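PDB 5O00: glutathione transferase from Phanerochaete chrysosporium, which probably conjugates glutathione to electrophilic compounds as a glutathione transferase, and here holds glutathione disulfide next to a dinitrophenylene group. Local coordinates for residues L9-V14 against F32-V37; V14-W19 against V174-T179; W122-A127 against T135-Y140. All coordinates share one frame; numbering follows the deposited sequence.

Interaction 1 of 3, residues L9-V14 against F32-V37. With NIN (dinitrophenylene), chain C; SO4 (sulfate ion), chain E.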
loop_
_atom_site.group_PDB
_atom_site.type_symbol
_atom_site.label_atom_id
_atom_site.label_comp_id
_atom_site.label_asym_id
_atom_site.label_seq_id
_atom_site.Cartn_x
_atom_site.Cartn_y
_atom_site.Cartn_z
ATOM N N LEU A 9 16.996 -7.809 10.178
ATOM C CA LEU A 9 15.589 -7.448 10.109
ATOM C C LEU A 9 15.269 -6.637 11.355
ATOM O O LEU A 9 15.315 -7.162 12.471
ATOM C CB LEU A 9 14.706 -8.689 10.018
ATOM C CG LEU A 9 13.195 -8.425 10.068
ATOM C CD1 LEU A 9 12.761 -7.578 8.877
ATOM C CD2 LEU A 9 12.404 -9.731 10.122
ATOM N N PHE A 10 14.979 -5.352 11.173
ATOM C CA PHE A 10 14.415 -4.557 12.256
ATOM C C PHE A 10 12.935 -4.908 12.352
ATOM O O PHE A 10 12.178 -4.713 11.395
ATOM C CB PHE A 10 14.652 -3.069 12.018
ATOM C CG PHE A 10 16.111 -2.694 11.987
ATOM C CD1 PHE A 10 16.814 -2.480 13.161
ATOM C CD2 PHE A 10 16.783 -2.581 10.782
ATOM C CE1 PHE A 10 18.160 -2.147 13.132
ATOM C CE2 PHE A 10 18.125 -2.250 10.746
ATOM C CZ PHE A 10 18.815 -2.032 11.922
ATOM N N ASN A 11 12.541 -5.476 13.488
ATOM C CA ASN A 11 11.239 -6.100 13.680
ATOM C C ASN A 11 10.633 -5.574 14.977
ATOM O O ASN A 11 11.220 -4.734 15.665
ATOM C CB ASN A 11 11.385 -7.632 13.716
ATOM C CG ASN A 11 10.107 -8.365 13.337
ATOM O OD1 ASN A 11 9.078 -7.753 13.066
ATOM N ND2 ASN A 11 10.179 -9.692 13.307
ATOM N N HIS A 12 9.448 -6.079 15.314
ATOM C CA HIS A 12 8.812 -5.763 16.586
ATOM C C HIS A 12 7.981 -6.957 17.030
ATOM O O HIS A 12 7.388 -7.661 16.210
ATOM C CB HIS A 12 7.929 -4.514 16.507
ATOM C CG HIS A 12 7.455 -4.035 17.844
ATOM N ND1 HIS A 12 6.170 -4.237 18.297
ATOM C CD2 HIS A 12 8.103 -3.376 18.835
ATOM C CE1 HIS A 12 6.042 -3.716 19.505
ATOM N NE2 HIS A 12 7.201 -3.188 19.854
ATOM N N GLN A 13 7.939 -7.169 18.347
ATOM C CA GLN A 13 7.287 -8.355 18.893
ATOM C C GLN A 13 5.783 -8.334 18.638
ATOM O O GLN A 13 5.189 -9.364 18.299
ATOM C CB GLN A 13 7.564 -8.464 20.394
ATOM C CG GLN A 13 9.029 -8.649 20.777
ATOM C CD GLN A 13 9.778 -7.334 20.931
ATOM O OE1 GLN A 13 9.374 -6.304 20.391
ATOM N NE2 GLN A 13 10.872 -7.364 21.682
ATOM N N VAL A 14 5.149 -7.176 18.813
ATOM C CA VAL A 14 3.692 -7.077 18.735
ATOM C C VAL A 14 3.236 -6.730 17.327
ATOM O O VAL A 14 2.318 -7.351 16.788
ATOM C CB VAL A 14 3.166 -6.035 19.747
ATOM C CG1 VAL A 14 1.635 -5.988 19.712
ATOM C CG2 VAL A 14 3.666 -6.333 21.148
ATOM N N PHE A 32 19.588 -14.418 8.981
ATOM C CA PHE A 32 19.276 -13.071 9.424
ATOM C C PHE A 32 19.309 -12.988 10.940
ATOM O O PHE A 32 18.988 -13.950 11.643
ATOM C CB PHE A 32 17.907 -12.612 8.903
ATOM C CG PHE A 32 16.736 -13.413 9.422
ATOM C CD1 PHE A 32 16.440 -14.659 8.895
ATOM C CD2 PHE A 32 15.900 -12.892 10.396
ATOM C CE1 PHE A 32 15.352 -15.383 9.350
ATOM C CE2 PHE A 32 14.810 -13.611 10.856
ATOM C CZ PHE A 32 14.533 -14.856 10.330
ATOM N N GLU A 33 19.730 -11.826 11.430
ATOM C CA GLU A 33 19.511 -11.440 12.812
ATOM C C GLU A 33 18.275 -10.563 12.881
ATOM O O GLU A 33 17.964 -9.816 11.948
ATOM C CB GLU A 33 20.713 -10.682 13.390
ATOM C CG GLU A 33 20.988 -9.324 12.731
ATOM C CD GLU A 33 21.859 -8.404 13.574
ATOM O OE1 GLU A 33 22.257 -7.335 13.065
ATOM O OE2 GLU A 33 22.140 -8.740 14.743
ATOM N N THR A 34 17.566 -10.666 13.994
ATOM C CA THR A 34 16.403 -9.839 14.265
ATOM C C THR A 34 16.787 -8.822 15.329
ATOM O O THR A 34 17.323 -9.188 16.379
ATOM C CB THR A 34 15.222 -10.695 14.716
ATOM O OG1 THR A 34 14.940 -11.677 13.712
ATOM C CG2 THR A 34 13.980 -9.844 14.942
ATOM N N VAL A 35 16.555 -7.552 15.033
ATOM C CA VAL A 35 16.670 -6.474 16.003
ATOM C C VAL A 35 15.257 -5.989 16.280
ATOM O O VAL A 35 14.593 -5.436 15.393
ATOM C CB VAL A 35 17.566 -5.337 15.492
ATOM C CG1 VAL A 35 17.568 -4.165 16.467
ATOM C CG2 VAL A 35 18.979 -5.848 15.259
ATOM N N TYR A 36 14.777 -6.221 17.495
ATOM C CA TYR A 36 13.483 -5.693 17.900
ATOM C C TYR A 36 13.660 -4.236 18.303
ATOM O O TYR A 36 14.402 -3.929 19.243
ATOM C CB TYR A 36 12.892 -6.518 19.039
ATOM C CG TYR A 36 12.569 -7.945 18.649
ATOM C CD1 TYR A 36 11.585 -8.225 17.707
ATOM C CD2 TYR A 36 13.241 -9.010 19.227
ATOM C CE1 TYR A 36 11.290 -9.529 17.349
ATOM C CE2 TYR A 36 12.953 -10.314 18.878
ATOM C CZ TYR A 36 11.975 -10.568 17.939
ATOM O OH TYR A 36 11.685 -11.867 17.590
ATOM N N VAL A 37 13.003 -3.347 17.576
ATOM C CA VAL A 37 13.141 -1.910 17.768
ATOM C C VAL A 37 12.103 -1.439 18.772
ATOM O O VAL A 37 10.931 -1.825 18.706
ATOM C CB VAL A 37 12.996 -1.169 16.425
ATOM C CG1 VAL A 37 12.978 0.336 16.640
ATOM C CG2 VAL A 37 14.122 -1.560 15.479
HETATM C C1 NIN C . -3.906 -5.084 16.842
HETATM C C2 NIN C . -2.554 -5.067 16.556
HETATM N N2 NIN C . -2.009 -3.884 15.923
HETATM O O21 NIN C . -2.895 -2.936 15.392
HETATM O O22 NIN C . -0.847 -3.714 15.855
HETATM C C3 NIN C . -1.759 -6.157 16.874
HETATM C C4 NIN C . -2.341 -7.260 17.481
HETATM N N4 NIN C . -1.570 -8.431 17.835
HETATM O O41 NIN C . -0.176 -8.458 17.670
HETATM O O42 NIN C . -2.141 -9.366 18.260
HETATM C C5 NIN C . -3.695 -7.274 17.764
HETATM C C6 NIN C . -4.482 -6.187 17.447
HETATM S S SO4 E . 19.600 -13.573 16.137
HETATM O O1 SO4 E . 20.823 -13.397 15.357
HETATM O O2 SO4 E . 18.764 -12.379 16.021
HETATM O O3 SO4 E . 19.944 -13.788 17.539
HETATM O O4 SO4 E . 18.861 -14.727 15.629
HETATM O O HOH W 1 12.214 -11.885 13.367
#

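Interaction 2 of 3, residues V14-W19 against V174-T179. With GDS (oxidized glutathione disulfide), chain B; NIN (dinitrophenylene), chain C.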
loop_
_atom_site.group_PDB
_atom_site.type_symbol
_atom_site.label_atom_id
_atom_site.label_comp_id
_atom_site.label_asym_id
_atom_site.label_seq_id
_atom_site.Cartn_x
_atom_site.Cartn_y
_atom_site.Cartn_z
ATOM N N VAL A 14 5.149 -7.176 18.813
ATOM C CA VAL A 14 3.692 -7.077 18.735
ATOM C C VAL A 14 3.236 -6.730 17.327
ATOM O O VAL A 14 2.318 -7.351 16.788
ATOM C CB VAL A 14 3.166 -6.035 19.747
ATOM C CG1 VAL A 14 1.635 -5.988 19.712
ATOM C CG2 VAL A 14 3.666 -6.333 21.148
ATOM N N GLY A 15 3.860 -5.720 16.726
ATOM C CA GLY A 15 3.472 -5.246 15.419
ATOM C C GLY A 15 3.508 -6.356 14.386
ATOM O O GLY A 15 4.474 -7.122 14.320
ATOM N N PRO A 16 2.462 -6.477 13.560
ATOM C CA PRO A 16 2.446 -7.591 12.595
ATOM C C PRO A 16 3.451 -7.468 11.463
ATOM O O PRO A 16 3.975 -8.489 11.006
ATOM C CB PRO A 16 1.008 -7.562 12.056
ATOM C CG PRO A 16 0.222 -6.874 13.093
ATOM C CD PRO A 16 1.140 -5.832 13.647
ATOM N N ASN A 17 3.723 -6.254 10.978
ATOM C CA ASN A 17 4.179 -6.110 9.594
ATOM C C ASN A 17 5.557 -6.720 9.362
ATOM O O ASN A 17 5.820 -7.265 8.285
ATOM C CB ASN A 17 4.168 -4.641 9.196
ATOM C CG ASN A 17 2.768 -4.138 8.947
ATOM O OD1 ASN A 17 2.036 -4.695 8.130
ATOM N ND2 ASN A 17 2.375 -3.107 9.674
ATOM N N GLY A 18 6.459 -6.625 10.336
ATOM C CA GLY A 18 7.768 -7.221 10.152
ATOM C C GLY A 18 7.727 -8.722 9.976
ATOM O O GLY A 18 8.665 -9.303 9.421
ATOM N N TRP A 19 6.655 -9.371 10.429
ATOM C CA TRP A 19 6.626 -10.825 10.433
ATOM C C TRP A 19 6.344 -11.406 9.056
ATOM O O TRP A 19 6.656 -12.579 8.818
ATOM C CB TRP A 19 5.610 -11.304 11.468
ATOM C CG TRP A 19 6.094 -10.946 12.830
ATOM C CD1 TRP A 19 5.712 -9.877 13.588
ATOM C CD2 TRP A 19 7.101 -11.628 13.577
ATOM N NE1 TRP A 19 6.411 -9.863 14.771
ATOM C CE2 TRP A 19 7.271 -10.931 14.788
ATOM C CE3 TRP A 19 7.871 -12.770 13.342
ATOM C CZ2 TRP A 19 8.177 -11.340 15.763
ATOM C CZ3 TRP A 19 8.767 -13.177 14.312
ATOM C CH2 TRP A 19 8.915 -12.464 15.506
ATOM N N VAL A 174 -0.887 -13.059 5.595
ATOM C CA VAL A 174 -1.071 -14.043 6.661
ATOM C C VAL A 174 -1.156 -13.369 8.031
ATOM O O VAL A 174 -2.084 -13.625 8.805
ATOM C CB VAL A 174 0.059 -15.089 6.618
ATOM C CG1 VAL A 174 0.022 -15.989 7.851
ATOM C CG2 VAL A 174 -0.047 -15.928 5.360
ATOM N N ILE A 175 -0.182 -12.519 8.362
ATOM C CA ILE A 175 -0.064 -12.086 9.753
ATOM C C ILE A 175 -1.256 -11.222 10.156
ATOM O O ILE A 175 -1.817 -11.395 11.245
ATOM C CB ILE A 175 1.286 -11.378 9.992
ATOM C CG1 ILE A 175 1.501 -11.120 11.491
ATOM C CG2 ILE A 175 1.397 -10.075 9.197
ATOM C CD1 ILE A 175 1.587 -12.386 12.345
ATOM N N TRP A 176 -1.691 -10.305 9.286
ATOM C CA TRP A 176 -2.866 -9.503 9.626
ATOM C C TRP A 176 -4.143 -10.337 9.626
ATOM O O TRP A 176 -5.056 -10.066 10.416
ATOM C CB TRP A 176 -3.005 -8.317 8.672
ATOM C CG TRP A 176 -2.200 -7.104 9.077
ATOM C CD1 TRP A 176 -1.133 -6.567 8.414
ATOM C CD2 TRP A 176 -2.404 -6.281 10.237
ATOM N NE1 TRP A 176 -0.664 -5.463 9.086
ATOM C CE2 TRP A 176 -1.426 -5.269 10.209
ATOM C CE3 TRP A 176 -3.315 -6.308 11.298
ATOM C CZ2 TRP A 176 -1.337 -4.289 11.197
ATOM C CZ3 TRP A 176 -3.225 -5.334 12.276
ATOM C CH2 TRP A 176 -2.245 -4.339 12.220
ATOM N N ASN A 177 -4.238 -11.351 8.760
ATOM C CA ASN A 177 -5.410 -12.219 8.797
ATOM C C ASN A 177 -5.472 -13.009 10.100
ATOM O O ASN A 177 -6.549 -13.159 10.691
ATOM C CB ASN A 177 -5.413 -13.155 7.590
ATOM C CG ASN A 177 -5.990 -12.495 6.348
ATOM O OD1 ASN A 177 -6.626 -11.442 6.430
ATOM N ND2 ASN A 177 -5.777 -13.111 5.196
ATOM N N ALA A 178 -4.331 -13.512 10.576
ATOM C CA ALA A 178 -4.322 -14.201 11.863
ATOM C C ALA A 178 -4.729 -13.258 12.989
ATOM O O ALA A 178 -5.515 -13.624 13.874
ATOM C CB ALA A 178 -2.940 -14.794 12.129
ATOM N N THR A 179 -4.202 -12.034 12.973
ATOM C CA THR A 179 -4.585 -11.042 13.973
ATOM C C THR A 179 -6.081 -10.761 13.923
ATOM O O THR A 179 -6.733 -10.616 14.965
ATOM C CB THR A 179 -3.793 -9.753 13.749
ATOM O OG1 THR A 179 -2.392 -10.044 13.750
ATOM C CG2 THR A 179 -4.090 -8.728 14.833
HETATM N N1 GDS B . 3.175 -0.039 5.425
HETATM C CA1 GDS B . 4.207 -0.214 6.430
HETATM C C1 GDS B . 4.872 -1.558 6.221
HETATM O OE1 GDS B . 4.175 -2.545 5.869
HETATM O OE2 GDS B . 6.108 -1.676 6.407
HETATM C CB1 GDS B . 3.595 -0.213 7.825
HETATM C CG1 GDS B . 4.697 -0.497 8.843
HETATM C CD1 GDS B . 4.152 -0.276 10.252
HETATM O O1 GDS B . 3.032 0.088 10.425
HETATM N N2 GDS B . 5.054 -0.525 11.360
HETATM C CA2 GDS B . 4.648 -0.341 12.741
HETATM C C2 GDS B . 5.531 0.723 13.390
HETATM O O2 GDS B . 6.683 0.783 13.113
HETATM C CB2 GDS B . 4.849 -1.645 13.507
HETATM S SG2 GDS B . 3.548 -2.806 13.036
HETATM N N3 GDS B . 4.973 1.656 14.350
HETATM C CA3 GDS B . 5.819 2.661 14.970
HETATM C C3 GDS B . 5.009 3.933 15.203
HETATM O OE3 GDS B . 3.824 4.002 14.787
HETATM O OE4 GDS B . 5.524 4.910 15.808
HETATM N N4 GDS B . 0.054 -0.446 10.430
HETATM C CA4 GDS B . -0.808 -0.247 9.286
HETATM C C4 GDS B . -0.334 -1.156 8.155
HETATM O OE5 GDS B . -0.391 -0.755 6.969
HETATM O OE6 GDS B . 0.115 -2.302 8.411
HETATM C C5 GDS B . -0.465 -0.295 11.771
HETATM O O5 GDS B . -1.603 -0.014 11.959
HETATM C CA5 GDS B . 0.485 -0.518 12.937
HETATM N N5 GDS B . 0.000 0.225 14.075
HETATM C CB5 GDS B . 0.517 -2.004 13.274
HETATM S SG5 GDS B . 1.951 -2.353 14.329
HETATM C CA6 GDS B . 0.763 4.275 14.857
HETATM C C6 GDS B . -0.703 4.708 14.860
HETATM O OE7 GDS B . -1.065 5.735 15.489
HETATM O OE8 GDS B . -1.559 4.032 14.231
HETATM N N6 GDS B . 1.626 5.441 14.961
HETATM C CB6 GDS B . 1.027 3.340 16.038
HETATM C CG6 GDS B . 0.275 2.023 15.863
HETATM C CD6 GDS B . 0.820 1.261 14.661
HETATM O O6 GDS B . 1.895 1.506 14.217
HETATM C C1 NIN C . -3.906 -5.084 16.842
HETATM C C2 NIN C . -2.554 -5.067 16.556
HETATM N N2 NIN C . -2.009 -3.884 15.923
HETATM O O21 NIN C . -2.895 -2.936 15.392
HETATM O O22 NIN C . -0.847 -3.714 15.855
HETATM C C3 NIN C . -1.759 -6.157 16.874
HETATM C C4 NIN C . -2.341 -7.260 17.481
HETATM N N4 NIN C . -1.570 -8.431 17.835
HETATM O O41 NIN C . -0.176 -8.458 17.670
HETATM O O42 NIN C . -2.141 -9.366 18.260
HETATM C C5 NIN C . -3.695 -7.274 17.764
HETATM C C6 NIN C . -4.482 -6.187 17.447
#

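Interaction 3 of 3, residues W122-A127 against T135-Y140. With GDS (oxidized glutathione disulfide), chain D; NIN (dinitrophenylene), chain C; SO4 (sulfate ion), chain G.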
loop_
_atom_site.group_PDB
_atom_site.type_symbol
_atom_site.label_atom_id
_atom_site.label_comp_id
_atom_site.label_asym_id
_atom_site.label_seq_id
_atom_site.Cartn_x
_atom_site.Cartn_y
_atom_site.Cartn_z
ATOM N N TRP A 122 -6.013 -0.439 16.355
ATOM C CA TRP A 122 -5.832 0.776 17.139
ATOM C C TRP A 122 -7.026 1.027 18.050
ATOM O O TRP A 122 -6.886 1.119 19.273
ATOM C CB TRP A 122 -5.611 1.970 16.209
ATOM C CG TRP A 122 -5.433 3.240 16.953
ATOM C CD1 TRP A 122 -6.347 4.237 17.113
ATOM C CD2 TRP A 122 -4.265 3.645 17.660
ATOM N NE1 TRP A 122 -5.815 5.246 17.880
ATOM C CE2 TRP A 122 -4.535 4.905 18.225
ATOM C CE3 TRP A 122 -3.012 3.062 17.870
ATOM C CZ2 TRP A 122 -3.602 5.592 18.982
ATOM C CZ3 TRP A 122 -2.089 3.743 18.620
ATOM C CH2 TRP A 122 -2.390 4.996 19.174
ATOM N N PHE A 123 -8.214 1.152 17.466
ATOM C CA PHE A 123 -9.376 1.551 18.248
ATOM C C PHE A 123 -9.919 0.431 19.123
ATOM O O PHE A 123 -10.591 0.720 20.118
ATOM C CB PHE A 123 -10.479 2.071 17.326
ATOM C CG PHE A 123 -10.177 3.420 16.736
ATOM C CD1 PHE A 123 -10.197 4.559 17.529
ATOM C CD2 PHE A 123 -9.867 3.549 15.396
ATOM C CE1 PHE A 123 -9.914 5.805 16.989
ATOM C CE2 PHE A 123 -9.583 4.789 14.852
ATOM C CZ PHE A 123 -9.607 5.918 15.652
ATOM N N LEU A 124 -9.646 -0.828 18.783
ATOM C CA LEU A 124 -10.075 -1.940 19.623
ATOM C C LEU A 124 -9.069 -2.272 20.714
ATOM O O LEU A 124 -9.465 -2.542 21.852
ATOM C CB LEU A 124 -10.294 -3.206 18.786
ATOM C CG LEU A 124 -11.574 -3.384 17.979
ATOM C CD1 LEU A 124 -11.537 -4.705 17.215
ATOM C CD2 LEU A 124 -12.794 -3.319 18.885
ATOM N N ALA A 125 -7.777 -2.250 20.393
ATOM C CA ALA A 125 -6.840 -3.100 21.120
ATOM C C ALA A 125 -5.554 -2.422 21.571
ATOM O O ALA A 125 -5.072 -2.727 22.664
ATOM C CB ALA A 125 -6.475 -4.303 20.241
ATOM N N VAL A 126 -4.957 -1.557 20.758
ATOM C CA VAL A 126 -3.575 -1.144 21.003
ATOM C C VAL A 126 -3.413 0.352 21.210
ATOM O O VAL A 126 -2.341 0.776 21.671
ATOM C CB VAL A 126 -2.628 -1.637 19.885
ATOM C CG1 VAL A 126 -2.728 -3.167 19.742
ATOM C CG2 VAL A 126 -2.911 -0.953 18.572
ATOM N N ALA A 127 -4.414 1.174 20.905
ATOM C CA ALA A 127 -4.350 2.556 21.338
ATOM C C ALA A 127 -4.198 2.584 22.856
ATOM O O ALA A 127 -4.505 1.599 23.531
ATOM C CB ALA A 127 -5.611 3.320 20.939
ATOM N N THR A 135 -17.098 1.933 18.962
ATOM C CA THR A 135 -17.987 2.406 17.909
ATOM C C THR A 135 -17.203 2.724 16.645
ATOM O O THR A 135 -17.545 2.261 15.552
ATOM C CB THR A 135 -18.756 3.638 18.385
ATOM O OG1 THR A 135 -19.532 3.295 19.540
ATOM C CG2 THR A 135 -19.684 4.161 17.291
ATOM N N ILE A 136 -16.140 3.519 16.778
ATOM C CA ILE A 136 -15.292 3.809 15.630
ATOM C C ILE A 136 -14.669 2.522 15.109
ATOM O O ILE A 136 -14.581 2.302 13.895
ATOM C CB ILE A 136 -14.222 4.849 16.009
ATOM C CG1 ILE A 136 -14.874 6.192 16.370
ATOM C CG2 ILE A 136 -13.202 5.014 14.888
ATOM C CD1 ILE A 136 -15.771 6.796 15.286
ATOM N N ALA A 137 -14.241 1.642 16.017
ATOM C CA ALA A 137 -13.630 0.385 15.604
ATOM C C ALA A 137 -14.537 -0.410 14.676
ATOM O O ALA A 137 -14.049 -1.146 13.810
ATOM C CB ALA A 137 -13.282 -0.456 16.829
ATOM N N GLU A 138 -15.855 -0.280 14.840
ATOM C CA GLU A 138 -16.771 -1.100 14.058
ATOM C C GLU A 138 -16.706 -0.759 12.575
ATOM O O GLU A 138 -16.936 -1.633 11.731
ATOM C CB GLU A 138 -18.194 -0.938 14.585
ATOM C CG GLU A 138 -19.179 -1.856 13.906
ATOM C CD GLU A 138 -20.514 -1.924 14.618
ATOM O OE1 GLU A 138 -20.697 -1.212 15.629
ATOM O OE2 GLU A 138 -21.378 -2.701 14.165
ATOM N N ARG A 139 -16.391 0.493 12.238
ATOM C CA ARG A 139 -16.162 0.849 10.842
ATOM C C ARG A 139 -15.091 -0.040 10.227
ATOM O O ARG A 139 -15.220 -0.486 9.081
ATOM C CB ARG A 139 -15.763 2.327 10.736
ATOM C CG ARG A 139 -15.049 2.723 9.427
ATOM C CD ARG A 139 -14.802 4.239 9.325
ATOM N NE ARG A 139 -13.898 4.565 8.221
ATOM C CZ ARG A 139 -14.241 4.550 6.937
ATOM N NH1 ARG A 139 -15.476 4.225 6.583
ATOM N NH2 ARG A 139 -13.347 4.854 6.002
ATOM N N TYR A 140 -14.034 -0.323 10.982
ATOM C CA TYR A 140 -12.915 -1.082 10.448
ATOM C C TYR A 140 -13.093 -2.578 10.628
ATOM O O TYR A 140 -12.548 -3.356 9.838
ATOM C CB TYR A 140 -11.617 -0.594 11.093
ATOM C CG TYR A 140 -11.414 0.875 10.810
ATOM C CD1 TYR A 140 -10.979 1.298 9.563
ATOM C CD2 TYR A 140 -11.708 1.837 11.763
ATOM C CE1 TYR A 140 -10.818 2.627 9.280
ATOM C CE2 TYR A 140 -11.544 3.182 11.489
ATOM C CZ TYR A 140 -11.102 3.570 10.243
ATOM O OH TYR A 140 -10.933 4.900 9.943
HETATM N N1 GDS D . -5.485 1.353 -2.757
HETATM C CA1 GDS D . -6.539 1.541 -3.736
HETATM C C1 GDS D . -5.947 2.169 -4.981
HETATM O OE1 GDS D . -5.046 3.040 -4.864
HETATM O OE2 GDS D . -6.365 1.821 -6.112
HETATM C CB1 GDS D . -7.600 2.493 -3.199
HETATM C CG1 GDS D . -8.636 2.739 -4.292
HETATM C CD1 GDS D . -9.820 3.503 -3.704
HETATM O O1 GDS D . -9.849 3.793 -2.550
HETATM N N2 GDS D . -10.899 3.853 -4.606
HETATM C CA2 GDS D . -12.078 4.571 -4.158
HETATM C C2 GDS D . -13.317 3.709 -4.396
HETATM O O2 GDS D . -13.387 3.033 -5.369
HETATM C CB2 GDS D . -12.235 5.850 -4.975
HETATM S SG2 GDS D . -11.007 7.052 -4.420
HETATM N N3 GDS D . -14.412 3.718 -3.445
HETATM C CA3 GDS D . -15.591 2.902 -3.681
HETATM C C3 GDS D . -16.138 2.403 -2.346
HETATM O OE3 GDS D . -15.512 2.653 -1.284
HETATM O OE4 GDS D . -17.209 1.743 -2.308
HETATM N N4 GDS D . -8.886 5.474 -0.226
HETATM C CA4 GDS D . -7.764 5.127 0.617
HETATM C C4 GDS D . -6.509 5.051 -0.249
HETATM O OE5 GDS D . -5.636 4.186 -0.007
HETATM O OE6 GDS D . -6.352 5.853 -1.205
HETATM C C5 GDS D . -9.988 6.246 0.305
HETATM O O5 GDS D . -9.989 6.614 1.434
HETATM C CA5 GDS D . -11.141 6.585 -0.626
HETATM N N5 GDS D . -12.329 6.793 0.168
HETATM C CB5 GDS D . -10.805 7.861 -1.388
HETATM S SG5 GDS D . -11.928 8.033 -2.803
HETATM C CA6 GDS D . -14.932 3.791 1.511
HETATM C C6 GDS D . -14.756 4.093 3.000
HETATM O OE7 GDS D . -15.652 3.783 3.824
HETATM O OE8 GDS D . -13.708 4.660 3.405
HETATM N N6 GDS D . -15.734 2.592 1.338
HETATM C CB6 GDS D . -15.623 4.970 0.824
HETATM C CG6 GDS D . -14.720 6.201 0.825
HETATM C CD6 GDS D . -13.484 5.948 -0.031
HETATM O O6 GDS D . -13.470 5.084 -0.845
HETATM C C1 NIN C . -3.906 -5.084 16.842
HETATM C C2 NIN C . -2.554 -5.067 16.556
HETATM N N2 NIN C . -2.009 -3.884 15.923
HETATM O O21 NIN C . -2.895 -2.936 15.392
HETATM O O22 NIN C . -0.847 -3.714 15.855
HETATM C C3 NIN C . -1.759 -6.157 16.874
HETATM C C4 NIN C . -2.341 -7.260 17.481
HETATM N N4 NIN C . -1.570 -8.431 17.835
HETATM O O41 NIN C . -0.176 -8.458 17.670
HETATM O O42 NIN C . -2.141 -9.366 18.260
HETATM C C5 NIN C . -3.695 -7.274 17.764
HETATM C C6 NIN C . -4.482 -6.187 17.447
HETATM S S SO4 G . -19.190 2.841 8.104
HETATM O O1 SO4 G . -19.761 2.228 6.905
HETATM O O2 SO4 G . -20.015 3.979 8.502
HETATM O O3 SO4 G . -19.163 1.859 9.184
HETATM O O4 SO4 G . -17.831 3.301 7.828
#

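Interaction 1 of 3, residues L9-V14 against F32-V37
L9 N donates to E33 O over 2.8 Å with 174° at the hydrogen, the straightest of four backbone bonds that join strand 7-11 to strand 32-36. These are the two parallel strands of the beta-alpha-beta unit in the thioredoxin-like N-terminal domain, linked by helix 18-28. L9 O then accepts V35 N, V35 O accepts N11 N, and N11 O receives V37 N at 3.0 Å, so that L9, F10 and N11 pair with T34, V35 and Y36. On the face carrying F10, ring atom CD1 lies 3.8 Å from V35 CB and 3.7 Å from V37 CG2, while Y52 stacks on the same ring. On the face carrying N11, CB of that residue touches T34 CG2 at 3.6 Å. The Y36 ring is clasped from two sides: T34 CG2 sits above one face near the rim, and Q13 covers the opposite one. Q13 CG lies 4.1 Å from the Y36 centroid in a CH-pi contact, and a bend at chi2 (87°) lays the amide beyond it 17° from the ring plane. H12 turns the CD2 edge of its imidazole to V37 O at 3.2 Å. At the margin of the sheet, T34 N donates to a sulfate, and a water bridges the strands by accepting from N11 ND2 at 3.0 Å and meeting T34 OG1.

Interaction 2 of 3, residues V14-W19 against V174-T179
P16 lays CG over the six-membered ring of W176, 3.5 Å from its centroid and 10° off the normal, a CH-pi contact in the cleft between the thioredoxin-like domain and the all-helical C-terminal domain. This is the dense part: P16 CB also meets I175 CG1 at 3.6 Å. At the edge of the same indole, W176 NE1 donates to N17 OD1 over 3.0 Å. OD1 lies near the indole plane, but NE1 sits 45° out of the amide's carbonyl plane, so the bond does not follow a lone pair. The other branch of the amide, N17 ND2, donates to carboxylate oxygen OE6 of the glutathione disulfide at 2.7 Å, and NE1 reaches that oxygen too, weakly. N17 thus joins W176 to the ligand. Elsewhere the fit is looser: W19 CB stands 4.1 Å from I175 CG1, and P16 CG 4.2 Å from T179 OG1. That hydroxyl is engaged by its own helix, donating to I175 O at 2.9 Å; T179 N reaches that carbonyl oxygen from the opposite face of its plane. With OG1 so placed (chi1 -55°), T179 CG2 faces the dinitrophenylene ring, 3.3 Å from C5. Around this site, helix 211-226 packs on W19 and I175, helix 96-126 supports W176, and H12, just after strand 7-11, accepts a hydrogen bond from W19 NE1 through its backbone oxygen.

Interaction 3 of 3, residues W122-A127 against T135-Y140
The turn between helices 96-126 and 134-155 of the C-terminal domain brings F123 against I136 and A137, with the short axes 8.4 Å apart and crossing at -107°. The CG2 methyl of I136 lies 3.6 Å from the F123 ring centroid, 9° off the normal; W122 CD1 covers the other face, so the ring is sandwiched between a methyl and an indole carbon. F123 CB approaches A137 CB at 3.8 Å, and L124 CD2 reaches the same A137 methyl at 3.6 Å. In this all-helical glutathione transferase domain, helix 96-126 ends in a wider pi-type turn, closed by A127 N to W122 O at 3.0 Å. F123 CE2 meets Y140 CE2 more loosely, at 4.2 Å, and beyond it the second subunit packs on both rings: Y140 OH bonds to Q119 of that subunit, and R139 has a cation-pi contact with its W122. R139 NH1 and NH2 grip the two oxygens of one carboxylate of a glutathione disulfide that N17 of the second subunit also binds, NH2 to OE8 at 2.6 Å.

How the interactions relate
From the N terminus, interaction 1 is the first to close, pairing strands 7-11 and 32-36 across the loop that contains helix 18-28. Interaction 2 opens within that loop, sharing V14, and closes only at helix 174-184, so the two cross along the chain. They also touch in space: Y36 OH packs against W19 CH2 at 3.5 Å. Interaction 3 closes the short turn joining helices 96-126 and 134-155, nested inside the long loop of interaction 2, about 17 Å away between centres. Interaction 1 is internal to the thioredoxin-like domain and interaction 3 to the helical one, while interaction 2 joins the two domains. Segments of all three border the dinitrophenylene group.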